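Local coordinates for NIF3-related protein (Bacillus cereus, PDB 2GX8), which is of unknown function but belongs to the Nif3 family, binds zinc at a conserved dimetal motif and carries an additional domain thought to be regulatory, at residues C[273-278]-C[305-310]; C[329-334]-C[351-356]; C[174-179]-C[246-251]; C[164-169]-C[226-231]. One frame throughout, in Å; residues are numbered along the deposited sequence.

Contact 1. Residues C[273-278]-C[305-310]; sequences GYLQEE and DKVRKV
Strand 273-275 runs antiparallel to strand 306-310, the short axes 148° apart: Gly273 and Val310 form a hydrogen-bonded pair, Tyr274 and Lys309 a non-hydrogen-bonded one, and Leu275 N adds a further bond to Arg308 O (3.0 Å). After Leu275 the chain turns a corner at Gln276 and Glu277. On the face of Tyr274 and Lys309 the side chains lie alongside each other and point the same way. Lys309 CB sits 3.3 Å from Tyr274 CE2, and the aliphatic chain follows the ring outward until a turn about the CG-CD bond (chi3 -64°) brings NZ to Tyr274 OH, 3.1 Å away. The same NZ donates to the backbone O of Lys327. The other face is apolar: Leu275 CG meets Val310 CG2 at 3.7 Å, and Phe284 of helix 281-292 packs on both. At the corner the guanidinium of Arg308 reaches back over the turn, with Leu275 O over one face and Gln276 O in plane at its edge; the bond from NH1 to Gln276 O is weak (3.1 Å, 143° at the hydrogen). Glu278 crosses Lys306 at about a right angle, and Glu278 OE1 lies 4.0 Å from Lys306 NZ, a long salt bridge. The contact thus has an apolar face, Leu275 with Val310, and a polar edge where methylenes of Lys309 and Lys306 do much of the touching and the bonds of Arg308 and Glu278 are weak or long.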
loop_
_atom_site.group_PDB
_atom_site.type_symbol
_atom_site.label_atom_id
_atom_site.label_comp_id
_atom_site.label_asym_id
_atom_site.label_seq_id
_atom_site.Cartn_x
_atom_site.Cartn_y
_atom_site.Cartn_z
ATOM N N GLY C 273 13.119 28.502 -24.136
ATOM C CA GLY C 273 13.372 29.786 -24.748
ATOM C C GLY C 273 13.720 29.639 -26.222
ATOM O O GLY C 273 13.528 28.567 -26.807
ATOM N N TYR C 274 14.279 30.700 -26.802
ATOM C CA TYR C 274 14.591 30.749 -28.239
ATOM C C TYR C 274 16.036 31.064 -28.580
ATOM O O TYR C 274 16.626 31.983 -28.016
ATOM C CB TYR C 274 13.710 31.814 -28.909
ATOM C CG TYR C 274 12.233 31.506 -28.846
ATOM C CD1 TYR C 274 11.432 32.001 -27.807
ATOM C CD2 TYR C 274 11.639 30.694 -29.819
ATOM C CE1 TYR C 274 10.067 31.696 -27.751
ATOM C CE2 TYR C 274 10.281 30.387 -29.780
ATOM C CZ TYR C 274 9.500 30.879 -28.749
ATOM O OH TYR C 274 8.149 30.556 -28.745
ATOM N N LEU C 275 16.605 30.317 -29.523
ATOM C CA LEU C 275 17.951 30.634 -29.991
ATOM C C LEU C 275 17.924 32.001 -30.683
ATOM O O LEU C 275 16.853 32.495 -31.055
ATOM C CB LEU C 275 18.491 29.558 -30.939
ATOM C CG LEU C 275 18.799 28.153 -30.413
ATOM C CD1 LEU C 275 19.165 27.218 -31.542
ATOM C CD2 LEU C 275 19.898 28.150 -29.347
ATOM N N GLN C 276 19.093 32.620 -30.834
ATOM C CA GLN C 276 19.221 33.909 -31.526
ATOM C C GLN C 276 18.969 33.751 -33.046
ATOM O O GLN C 276 18.413 34.647 -33.707
ATOM C CB GLN C 276 20.613 34.514 -31.244
ATOM C CG GLN C 276 20.956 35.872 -31.939
ATOM C CD GLN C 276 20.242 37.088 -31.335
ATOM O OE1 GLN C 276 19.446 36.974 -30.391
ATOM N NE2 GLN C 276 20.542 38.265 -31.876
ATOM N N GLU C 277 19.406 32.618 -33.598
ATOM C CA GLU C 277 19.185 32.289 -35.008
ATOM C C GLU C 277 18.879 30.801 -35.163
ATOM O O GLU C 277 19.323 29.990 -34.345
ATOM C CB GLU C 277 20.373 32.695 -35.892
ATOM C CG GLU C 277 20.350 34.167 -36.366
ATOM C CD GLU C 277 21.444 34.497 -37.395
ATOM O OE1 GLU C 277 22.443 33.743 -37.482
ATOM O OE2 GLU C 277 21.313 35.525 -38.104
ATOM N N GLU C 278 18.110 30.470 -36.207
ATOM C CA GLU C 278 17.724 29.089 -36.533
ATOM C C GLU C 278 18.968 28.313 -36.961
ATOM O O GLU C 278 19.869 28.869 -37.594
ATOM C CB GLU C 278 16.679 29.072 -37.663
ATOM C CG GLU C 278 15.950 27.734 -37.903
ATOM C CD GLU C 278 15.128 27.716 -39.205
ATOM O OE1 GLU C 278 15.733 27.906 -40.297
ATOM O OE2 GLU C 278 13.881 27.487 -39.157
ATOM N N ASP C 305 17.060 18.681 -39.394
ATOM C CA ASP C 305 15.809 19.343 -39.037
ATOM C C ASP C 305 16.119 20.706 -38.460
ATOM O O ASP C 305 17.150 20.897 -37.831
ATOM C CB ASP C 305 14.996 18.509 -38.030
ATOM C CG ASP C 305 14.247 17.343 -38.693
ATOM O OD1 ASP C 305 14.262 17.234 -39.951
ATOM O OD2 ASP C 305 13.623 16.545 -37.960
ATOM N N LYS C 306 15.235 21.656 -38.693
ATOM C CA LYS C 306 15.440 22.992 -38.175
ATOM C C LYS C 306 15.036 23.127 -36.696
ATOM O O LYS C 306 14.007 22.591 -36.264
ATOM C CB LYS C 306 14.674 23.981 -39.040
ATOM C CG LYS C 306 15.193 24.097 -40.488
ATOM C CD LYS C 306 16.634 24.557 -40.467
ATOM C CE LYS C 306 17.124 25.010 -41.814
ATOM N NZ LYS C 306 18.538 25.470 -41.690
ATOM N N VAL C 307 15.869 23.797 -35.904
ATOM C CA VAL C 307 15.504 24.039 -34.523
ATOM C C VAL C 307 15.616 25.515 -34.187
ATOM O O VAL C 307 16.604 26.176 -34.528
ATOM C CB VAL C 307 16.295 23.213 -33.487
ATOM C CG1 VAL C 307 16.128 21.701 -33.728
ATOM C CG2 VAL C 307 17.761 23.597 -33.442
ATOM N N ARG C 308 14.588 26.007 -33.494
ATOM C CA ARG C 308 14.515 27.402 -33.085
ATOM C C ARG C 308 14.228 27.523 -31.579
ATOM O O ARG C 308 14.963 28.218 -30.868
ATOM C CB ARG C 308 13.473 28.144 -33.920
ATOM C CG ARG C 308 13.166 29.561 -33.442
ATOM C CD ARG C 308 14.253 30.587 -33.772
ATOM N NE ARG C 308 13.701 31.942 -33.650
ATOM C CZ ARG C 308 14.419 33.060 -33.693
ATOM N NH1 ARG C 308 15.741 32.999 -33.841
ATOM N NH2 ARG C 308 13.818 34.239 -33.569
ATOM N N LYS C 309 13.165 26.894 -31.080
ATOM C CA LYS C 309 12.987 26.955 -29.627
ATOM C C LYS C 309 13.492 25.707 -28.957
ATOM O O LYS C 309 13.226 24.589 -29.392
ATOM C CB LYS C 309 11.597 27.375 -29.150
ATOM C CG LYS C 309 10.520 26.355 -29.149
ATOM C CD LYS C 309 9.179 26.987 -28.736
ATOM C CE LYS C 309 9.165 27.527 -27.316
ATOM N NZ LYS C 309 7.810 28.087 -26.978
ATOM N N VAL C 310 14.208 25.947 -27.861
ATOM C CA VAL C 310 14.926 24.947 -27.119
ATOM C C VAL C 310 14.459 24.836 -25.672
ATOM O O VAL C 310 14.274 25.843 -24.987
ATOM C CB VAL C 310 16.419 25.354 -27.062
ATOM C CG1 VAL C 310 17.250 24.368 -26.244
ATOM C CG2 VAL C 310 16.994 25.538 -28.464
#

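Contact 2. Residues C[329-334]-C[351-356]; sequences ADVYVT and NIVDPG
Val331, Tyr332 and Val333 pair in parallel register with Asn351, Ile352 and Val353, the two short strand axes 23° apart. Backbone hydrogen bonds alternate between the strands. Tyr332 N donates to Asn351 O at 2.8 Å, Val353 N to Tyr332 O at 3.0 Å, and Thr334 N to Val353 O; a weak bond from Asn351 N to Asp330 O begins the series. The Tyr332 and Val353 donors stand well above the planes of the carbonyls they meet, whereas Thr334 N lies in plane. CA-H...O contacts fill in between, among them Val333 CA to Val353 O at 3.2 Å. Apolar contacts divide by face. On the side of the valines, Val331 CG2 meets Val353 CG2 at 3.9 Å, and Val333 CG1, anti to its own backbone N (chi1 178°), reaches Pro355 CG at 3.8 Å with the two side chains nearly perpendicular. Phe284 of helix 281-292 packs against Val331 and Val333. On the reverse side Ile352 CD1 approaches the Tyr332 ring obliquely, and Thr334 CG2 lies over one face of that ring; Tyr332 OH bonds to Gly317 O. Polar side chains finish the C-terminal end. Asp354 OD1 accepts Gly356 N at 2.9 Å, an Asx turn, while its OD2 makes a salt bridge with Arg298 and accepts from Met337 N. Strand 331-335, helix 339-348 and strand 351-354 form a beta-alpha-beta crossover, whose second strand leads directly toward zinc ligands His357 and Glu360, with the side chain of Thr334 about 9 Å from a bound zinc ion.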
loop_
_atom_site.group_PDB
_atom_site.type_symbol
_atom_site.label_atom_id
_atom_site.label_comp_id
_atom_site.label_asym_id
_atom_site.label_seq_id
_atom_site.Cartn_x
_atom_site.Cartn_y
_atom_site.Cartn_z
ATOM N N ALA C 329 8.760 22.973 -27.979
ATOM C CA ALA C 329 10.193 22.842 -28.223
ATOM C C ALA C 329 10.435 22.104 -29.507
ATOM O O ALA C 329 9.640 21.251 -29.916
ATOM C CB ALA C 329 10.873 22.095 -27.059
ATOM N N ASP C 330 11.534 22.466 -30.157
ATOM C CA ASP C 330 11.985 21.850 -31.401
ATOM C C ASP C 330 13.022 20.810 -31.018
ATOM O O ASP C 330 13.200 19.812 -31.731
ATOM C CB ASP C 330 12.647 22.889 -32.311
ATOM C CG ASP C 330 11.651 23.822 -32.961
ATOM O OD1 ASP C 330 10.595 23.341 -33.440
ATOM O OD2 ASP C 330 11.939 25.042 -33.029
ATOM N N VAL C 331 13.694 21.064 -29.891
ATOM C CA VAL C 331 14.753 20.226 -29.373
ATOM C C VAL C 331 14.755 20.308 -27.843
ATOM O O VAL C 331 14.429 21.340 -27.274
ATOM C CB VAL C 331 16.137 20.680 -29.905
ATOM C CG1 VAL C 331 16.448 22.047 -29.431
ATOM C CG2 VAL C 331 17.255 19.724 -29.462
ATOM N N TYR C 332 15.152 19.232 -27.186
ATOM C CA TYR C 332 15.191 19.192 -25.724
ATOM C C TYR C 332 16.585 18.773 -25.239
ATOM O O TYR C 332 17.060 17.716 -25.582
ATOM C CB TYR C 332 14.074 18.262 -25.225
ATOM C CG TYR C 332 13.918 18.059 -23.707
ATOM C CD1 TYR C 332 13.519 16.821 -23.208
ATOM C CD2 TYR C 332 14.161 19.095 -22.781
ATOM C CE1 TYR C 332 13.344 16.604 -21.823
ATOM C CE2 TYR C 332 14.000 18.874 -21.352
ATOM C CZ TYR C 332 13.596 17.622 -20.907
ATOM O OH TYR C 332 13.409 17.336 -19.545
ATOM N N VAL C 333 17.227 19.607 -24.429
ATOM C CA VAL C 333 18.564 19.329 -23.920
ATOM C C VAL C 333 18.492 18.873 -22.478
ATOM O O VAL C 333 18.258 19.690 -21.606
ATOM C CB VAL C 333 19.446 20.599 -23.932
ATOM C CG1 VAL C 333 20.818 20.297 -23.359
ATOM C CG2 VAL C 333 19.561 21.145 -25.317
ATOM N N THR C 334 18.746 17.586 -22.224
ATOM C CA THR C 334 18.668 17.024 -20.873
ATOM C C THR C 334 19.576 15.797 -20.730
ATOM O O THR C 334 20.004 15.234 -21.737
ATOM C CB THR C 334 17.193 16.655 -20.553
ATOM O OG1 THR C 334 17.024 16.364 -19.152
ATOM C CG2 THR C 334 16.708 15.502 -21.437
ATOM N N ASN C 351 13.122 16.517 -30.849
ATOM C CA ASN C 351 14.527 16.230 -30.956
ATOM C C ASN C 351 15.145 16.323 -29.575
ATOM O O ASN C 351 14.585 16.962 -28.688
ATOM C CB ASN C 351 15.179 17.221 -31.881
ATOM C CG ASN C 351 14.663 17.112 -33.285
ATOM O OD1 ASN C 351 14.146 16.064 -33.697
ATOM N ND2 ASN C 351 14.822 18.168 -34.037
ATOM N N ILE C 352 16.294 15.683 -29.398
ATOM C CA ILE C 352 16.941 15.670 -28.113
ATOM C C ILE C 352 18.423 15.751 -28.288
ATOM O O ILE C 352 18.962 15.185 -29.218
ATOM C CB ILE C 352 16.641 14.347 -27.342
ATOM C CG1 ILE C 352 15.137 14.043 -27.384
ATOM C CG2 ILE C 352 17.229 14.364 -25.920
ATOM C CD1 ILE C 352 14.552 13.760 -26.093
ATOM N N VAL C 353 19.072 16.514 -27.424
ATOM C CA VAL C 353 20.515 16.491 -27.344
ATOM C C VAL C 353 20.802 16.165 -25.873
ATOM O O VAL C 353 20.299 16.830 -25.014
ATOM C CB VAL C 353 21.152 17.810 -27.687
ATOM C CG1 VAL C 353 22.626 17.672 -27.502
ATOM C CG2 VAL C 353 20.819 18.226 -29.188
ATOM N N ASP C 354 21.614 15.149 -25.613
ATOM C CA ASP C 354 21.941 14.695 -24.255
ATOM C C ASP C 354 23.424 14.943 -24.089
ATOM O O ASP C 354 24.246 14.138 -24.511
ATOM C CB ASP C 354 21.635 13.199 -24.103
ATOM C CG ASP C 354 21.898 12.656 -22.710
ATOM O OD1 ASP C 354 22.519 13.341 -21.873
ATOM O OD2 ASP C 354 21.452 11.515 -22.415
ATOM N N PRO C 355 23.773 16.053 -23.445
ATOM C CA PRO C 355 25.172 16.343 -23.220
ATOM C C PRO C 355 25.654 15.690 -21.925
ATOM O O PRO C 355 26.815 15.823 -21.583
ATOM C CB PRO C 355 25.174 17.858 -23.073
ATOM C CG PRO C 355 23.814 18.198 -22.493
ATOM C CD PRO C 355 22.881 17.075 -22.855
ATOM N N GLY C 356 24.777 14.981 -21.211
ATOM C CA GLY C 356 25.146 14.328 -19.968
ATOM C C GLY C 356 24.663 15.118 -18.769
ATOM O O GLY C 356 24.605 16.358 -18.789
#

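Contact 3. Residues C[174-179]-C[246-251]; sequences EEVRKA and TAHPYE
Ala247 CB, at the end of helix 237-247, points into helix 170-182 and meets Ala179 CB at 3.7 Å and Val176 CG2 at 4.1 Å. These three small side chains make the heart of the contact, and no hydrogen bond crosses it. Val176 CG2 also touches the backbone where the helix ends, 3.9 Å from His248 N, and approaches the His248 imidazole obliquely. With CG1 anti to the backbone N (chi1 170°), the valine presents CG2 to the helix end and turns CG1 toward Val168 of strand 150-168. One turn before Ala179, the extended chain of Glu175 passes beside Ala247, its OE2 3.9 Å from Ala247 O. In the next shell, the ring of His248, the first residue to leave helical geometry, is held at both nitrogens: ND1 accepts Tyr250 N at 3.2 Å, tilted 23° from the ring plane, and NE2 donates to Phe167 O. Pro249 CD lies over one face of that ring, which would further limit its rotation. The far side of helix 170-182 carries a salt bridge from Arg177 to Glu174, which has a second charged partner in Arg222 of the second subunit. The C-terminal end of helix 237-247 thus packs against helix 170-182 through alanine and valine, both helices on one face of an antiparallel sheet, consistent with a ferredoxin-like (beta-alpha-beta)2 fold, probably the domain thought to be regulatory.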
loop_
_atom_site.group_PDB
_atom_site.type_symbol
_atom_site.label_atom_id
_atom_site.label_comp_id
_atom_site.label_asym_id
_atom_site.label_seq_id
_atom_site.Cartn_x
_atom_site.Cartn_y
_atom_site.Cartn_z
ATOM N N GLU C 174 1.302 56.411 7.083
ATOM C CA GLU C 174 2.418 56.510 6.140
ATOM C C GLU C 174 3.644 55.703 6.581
ATOM O O GLU C 174 4.349 55.083 5.774
ATOM C CB GLU C 174 2.773 57.987 5.919
ATOM C CG GLU C 174 3.964 58.252 5.001
ATOM C CD GLU C 174 3.733 57.837 3.550
ATOM O OE1 GLU C 174 2.584 57.544 3.152
ATOM O OE2 GLU C 174 4.725 57.832 2.793
ATOM N N GLU C 175 3.871 55.718 7.880
ATOM C CA GLU C 175 4.948 54.994 8.509
ATOM C C GLU C 175 4.726 53.471 8.366
ATOM O O GLU C 175 5.668 52.721 8.113
ATOM C CB GLU C 175 4.974 55.430 9.969
ATOM C CG GLU C 175 6.096 54.895 10.800
ATOM C CD GLU C 175 6.130 55.527 12.186
ATOM O OE1 GLU C 175 5.464 56.588 12.394
ATOM O OE2 GLU C 175 6.835 54.960 13.060
ATOM N N VAL C 176 3.472 53.033 8.493
ATOM C CA VAL C 176 3.098 51.602 8.375
ATOM C C VAL C 176 3.177 51.095 6.932
ATOM O O VAL C 176 3.594 49.973 6.707
ATOM C CB VAL C 176 1.749 51.300 9.080
ATOM C CG1 VAL C 176 1.212 49.903 8.772
ATOM C CG2 VAL C 176 1.941 51.453 10.577
ATOM N N ARG C 177 2.809 51.930 5.960
ATOM C CA ARG C 177 2.970 51.574 4.547
ATOM C C ARG C 177 4.457 51.385 4.203
ATOM O O ARG C 177 4.809 50.457 3.459
ATOM C CB ARG C 177 2.448 52.668 3.625
ATOM C CG ARG C 177 0.995 52.943 3.696
ATOM C CD ARG C 177 0.671 54.004 2.685
ATOM N NE ARG C 177 -0.672 54.521 2.876
ATOM C CZ ARG C 177 -0.967 55.711 3.397
ATOM N NH1 ARG C 177 0.000 56.555 3.750
ATOM N NH2 ARG C 177 -2.243 56.077 3.525
ATOM N N LYS C 178 5.316 52.267 4.730
ATOM C CA LYS C 178 6.748 52.214 4.443
ATOM C C LYS C 178 7.339 50.928 4.975
ATOM O O LYS C 178 8.139 50.295 4.309
ATOM C CB LYS C 178 7.485 53.405 5.056
ATOM C CG LYS C 178 8.949 53.499 4.631
ATOM C CD LYS C 178 9.672 54.629 5.341
ATOM C CE LYS C 178 11.073 54.854 4.767
ATOM N NZ LYS C 178 12.010 53.714 4.978
ATOM N N ALA C 179 6.921 50.559 6.183
ATOM C CA ALA C 179 7.389 49.363 6.862
ATOM C C ALA C 179 6.991 48.115 6.107
ATOM O O ALA C 179 7.765 47.187 5.993
ATOM C CB ALA C 179 6.829 49.320 8.259
ATOM N N THR C 246 5.717 46.438 14.564
ATOM C CA THR C 246 6.705 47.333 15.156
ATOM C C THR C 246 6.378 48.803 14.854
ATOM O O THR C 246 6.360 49.660 15.790
ATOM C CB THR C 246 8.135 46.996 14.680
ATOM O OG1 THR C 246 8.375 45.590 14.834
ATOM C CG2 THR C 246 9.162 47.772 15.495
ATOM N N ALA C 247 6.072 49.073 13.557
ATOM C CA ALA C 247 5.788 50.438 13.098
ATOM C C ALA C 247 4.472 50.953 13.630
ATOM O O ALA C 247 4.289 52.163 13.834
ATOM C CB ALA C 247 5.780 50.486 11.584
ATOM N N HIS C 248 3.550 50.021 13.844
ATOM C CA HIS C 248 2.223 50.349 14.334
ATOM C C HIS C 248 2.342 50.864 15.761
ATOM O O HIS C 248 3.032 50.268 16.584
ATOM C CB HIS C 248 1.298 49.121 14.246
ATOM C CG HIS C 248 -0.162 49.465 14.189
ATOM N ND1 HIS C 248 -0.914 49.713 15.316
ATOM C CD2 HIS C 248 -1.004 49.607 13.136
ATOM C CE1 HIS C 248 -2.153 49.996 14.959
ATOM N NE2 HIS C 248 -2.234 49.942 13.642
ATOM N N PRO C 249 1.682 51.992 16.044
ATOM C CA PRO C 249 1.706 52.633 17.345
ATOM C C PRO C 249 1.001 51.835 18.431
ATOM O O PRO C 249 1.235 52.079 19.619
ATOM C CB PRO C 249 0.934 53.937 17.104
ATOM C CG PRO C 249 0.037 53.629 15.965
ATOM C CD PRO C 249 0.850 52.738 15.085
ATOM N N TYR C 250 0.131 50.909 18.041
ATOM C CA TYR C 250 -0.592 50.137 19.033
ATOM C C TYR C 250 0.145 48.887 19.456
ATOM O O TYR C 250 1.051 48.402 18.768
ATOM C CB TYR C 250 -2.016 49.791 18.596
ATOM C CG TYR C 250 -2.919 50.980 18.405
ATOM C CD1 TYR C 250 -2.659 52.186 19.053
ATOM C CD2 TYR C 250 -4.090 50.868 17.652
ATOM C CE1 TYR C 250 -3.496 53.272 18.898
ATOM C CE2 TYR C 250 -4.943 51.941 17.491
ATOM C CZ TYR C 250 -4.644 53.144 18.120
ATOM O OH TYR C 250 -5.499 54.224 17.985
ATOM N N GLU C 251 -0.250 48.391 20.623
ATOM C CA GLU C 251 0.343 47.198 21.192
ATOM C C GLU C 251 -0.494 46.012 20.749
ATOM O O GLU C 251 0.036 45.011 20.265
ATOM C CB GLU C 251 0.520 47.361 22.713
ATOM C CG GLU C 251 1.708 48.301 23.025
ATOM C CD GLU C 251 1.810 48.748 24.471
ATOM O OE1 GLU C 251 0.869 49.407 24.983
ATOM O OE2 GLU C 251 2.870 48.488 25.078
#

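Contact 4. Residues C[164-169]-C[226-231]; sequences VVVFVP and VRIETI
An antiparallel strand pair forms this buried contact, the central pair (first and third strands) of the four-stranded antiparallel sheet in a domain consistent with the ferredoxin-like fold: 164-168, the end of strand 150-168, runs beside 226-231 with five bridges. Six backbone hydrogen bonds join the Val164-Thr230, Val166-Ile228 and Val168-Val226 pairs, the shortest from Val166 N to Ile228 O at 2.7 Å. On the face of these residues, Ile228 CD1 reaches Val168 CG2 at 3.7 Å, while Val166 CG1 lies beside Ile228 CB. The other face is built around Arg227. Its CG is close to Phe167 CE2 (3.2 Å), the two side chains running alongside with ring and guanidinium planes 71° apart. A bend at chi3 (101°) swings the guanidinium over Val165, whose CG1 rests 3.5 Å from Arg227 NH1, over one face and off-centre. Arg227 NH2 makes a salt bridge with Glu229 OE1 at 2.6 Å, a weak hydrogen bond by its angle. Charges interlock across subunits: Glu229 OE1 also pairs with Arg227 of the second subunit, and Arg227 NH1 with Glu229 of the third. Helix 170-182 packs through Val176 on Val166, strand 255-260 borders strand 150-168, and strand 194-206 borders 221-233.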
loop_
_atom_site.group_PDB
_atom_site.type_symbol
_atom_site.label_atom_id
_atom_site.label_comp_id
_atom_site.label_asym_id
_atom_site.label_seq_id
_atom_site.Cartn_x
_atom_site.Cartn_y
_atom_site.Cartn_z
ATOM N N VAL C 164 -2.838 41.191 3.141
ATOM C CA VAL C 164 -2.802 41.657 4.512
ATOM C C VAL C 164 -3.568 42.964 4.555
ATOM O O VAL C 164 -3.268 43.888 3.796
ATOM C CB VAL C 164 -1.388 41.941 4.992
ATOM C CG1 VAL C 164 -1.413 42.453 6.450
ATOM C CG2 VAL C 164 -0.550 40.715 4.888
ATOM N N VAL C 165 -4.560 43.039 5.438
ATOM C CA VAL C 165 -5.314 44.271 5.631
ATOM C C VAL C 165 -5.003 44.699 7.063
ATOM O O VAL C 165 -5.186 43.918 7.987
ATOM C CB VAL C 165 -6.817 44.030 5.457
ATOM C CG1 VAL C 165 -7.621 45.300 5.772
ATOM C CG2 VAL C 165 -7.106 43.538 4.043
ATOM N N VAL C 166 -4.496 45.911 7.255
ATOM C CA VAL C 166 -4.188 46.397 8.605
ATOM C C VAL C 166 -4.934 47.738 8.840
ATOM O O VAL C 166 -5.190 48.506 7.899
ATOM C CB VAL C 166 -2.654 46.452 8.837
ATOM C CG1 VAL C 166 -1.993 47.533 7.951
ATOM C CG2 VAL C 166 -2.288 46.660 10.344
ATOM N N PHE C 167 -5.331 47.997 10.079
ATOM C CA PHE C 167 -6.083 49.228 10.431
ATOM C C PHE C 167 -5.188 50.098 11.283
ATOM O O PHE C 167 -4.699 49.644 12.313
ATOM C CB PHE C 167 -7.379 48.835 11.150
ATOM C CG PHE C 167 -8.227 47.893 10.341
ATOM C CD1 PHE C 167 -8.023 46.523 10.406
ATOM C CD2 PHE C 167 -9.167 48.380 9.461
ATOM C CE1 PHE C 167 -8.789 45.636 9.624
ATOM C CE2 PHE C 167 -9.919 47.513 8.693
ATOM C CZ PHE C 167 -9.719 46.149 8.764
ATOM N N VAL C 168 -4.954 51.336 10.838
ATOM C CA VAL C 168 -3.974 52.218 11.474
ATOM C C VAL C 168 -4.497 53.647 11.569
ATOM O O VAL C 168 -5.145 54.121 10.643
ATOM C CB VAL C 168 -2.661 52.324 10.614
ATOM C CG1 VAL C 168 -1.513 52.926 11.422
ATOM C CG2 VAL C 168 -2.203 50.987 10.078
ATOM N N PRO C 169 -4.237 54.342 12.689
ATOM C CA PRO C 169 -4.601 55.757 12.698
ATOM C C PRO C 169 -3.808 56.536 11.620
ATOM O O PRO C 169 -2.663 56.184 11.319
ATOM C CB PRO C 169 -4.170 56.203 14.099
ATOM C CG PRO C 169 -3.128 55.218 14.508
ATOM C CD PRO C 169 -3.663 53.934 13.984
ATOM N N VAL C 226 -7.598 54.207 8.986
ATOM C CA VAL C 226 -7.178 53.898 7.629
ATOM C C VAL C 226 -7.054 52.388 7.493
ATOM O O VAL C 226 -6.472 51.718 8.349
ATOM C CB VAL C 226 -5.843 54.630 7.283
ATOM C CG1 VAL C 226 -5.353 54.274 5.907
ATOM C CG2 VAL C 226 -6.055 56.082 7.344
ATOM N N ARG C 227 -7.647 51.870 6.423
ATOM C CA ARG C 227 -7.652 50.460 6.108
ATOM C C ARG C 227 -6.623 50.303 5.012
ATOM O O ARG C 227 -6.858 50.695 3.859
ATOM C CB ARG C 227 -9.028 50.038 5.582
ATOM C CG ARG C 227 -9.312 48.574 5.703
ATOM C CD ARG C 227 -10.538 48.068 4.893
ATOM N NE ARG C 227 -10.134 47.409 3.651
ATOM C CZ ARG C 227 -10.252 46.110 3.392
ATOM N NH1 ARG C 227 -10.802 45.264 4.249
ATOM N NH2 ARG C 227 -9.839 45.652 2.240
ATOM N N ILE C 228 -5.473 49.752 5.377
ATOM C CA ILE C 228 -4.382 49.550 4.444
ATOM C C ILE C 228 -4.323 48.096 4.031
ATOM O O ILE C 228 -4.269 47.207 4.870
ATOM C CB ILE C 228 -3.004 49.921 5.073
ATOM C CG1 ILE C 228 -3.020 51.356 5.642
ATOM C CG2 ILE C 228 -1.853 49.733 4.044
ATOM C CD1 ILE C 228 -1.772 51.732 6.451
ATOM N N GLU C 229 -4.327 47.854 2.735
ATOM C CA GLU C 229 -4.195 46.492 2.252
ATOM C C GLU C 229 -3.001 46.369 1.329
ATOM O O GLU C 229 -2.619 47.336 0.645
ATOM C CB GLU C 229 -5.468 45.994 1.588
ATOM C CG GLU C 229 -5.836 46.679 0.331
ATOM C CD GLU C 229 -7.027 46.038 -0.330
ATOM O OE1 GLU C 229 -8.034 45.786 0.351
ATOM O OE2 GLU C 229 -6.967 45.791 -1.546
ATOM N N THR C 230 -2.394 45.189 1.333
ATOM C CA THR C 230 -1.227 44.929 0.508
ATOM C C THR C 230 -1.115 43.421 0.325
ATOM O O THR C 230 -1.542 42.640 1.193
ATOM C CB THR C 230 0.060 45.522 1.122
ATOM O OG1 THR C 230 1.056 45.669 0.105
ATOM C CG2 THR C 230 0.597 44.675 2.234
ATOM N N ILE C 231 -0.580 43.019 -0.819
ATOM C CA ILE C 231 -0.435 41.619 -1.154
ATOM C C ILE C 231 0.952 41.081 -0.722
ATOM O O ILE C 231 1.948 41.806 -0.721
ATOM C CB ILE C 231 -0.740 41.411 -2.692
ATOM C CG1 ILE C 231 -0.889 39.923 -3.071
ATOM C CG2 ILE C 231 0.282 42.142 -3.574
ATOM C CD1 ILE C 231 -1.339 39.690 -4.516
#

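In the fold
From the N terminus, contact 4 opens first, at 164-169, and helix 170-182 follows at once with the first half of contact 3. Strand 194-206 intervenes before strand 226-231 closes contact 4 and residues 246-251 close contact 3, so the two loops cross and join the two beta-alpha-beta halves of one domain. Contact 1 comes later, closing the loop through helix 281-292 between 273-278 and 305-310. Contact 2 follows in series, closing the loop through helix 339-348 between 329-334 and 351-356; Lys309 and Asp330 join it to contact 1 through adjacent strands 306-313 and 331-335. The centres of contacts 1 and 4 lie about 48 Å apart, yet strands 150-168 and 270-280 pair between them.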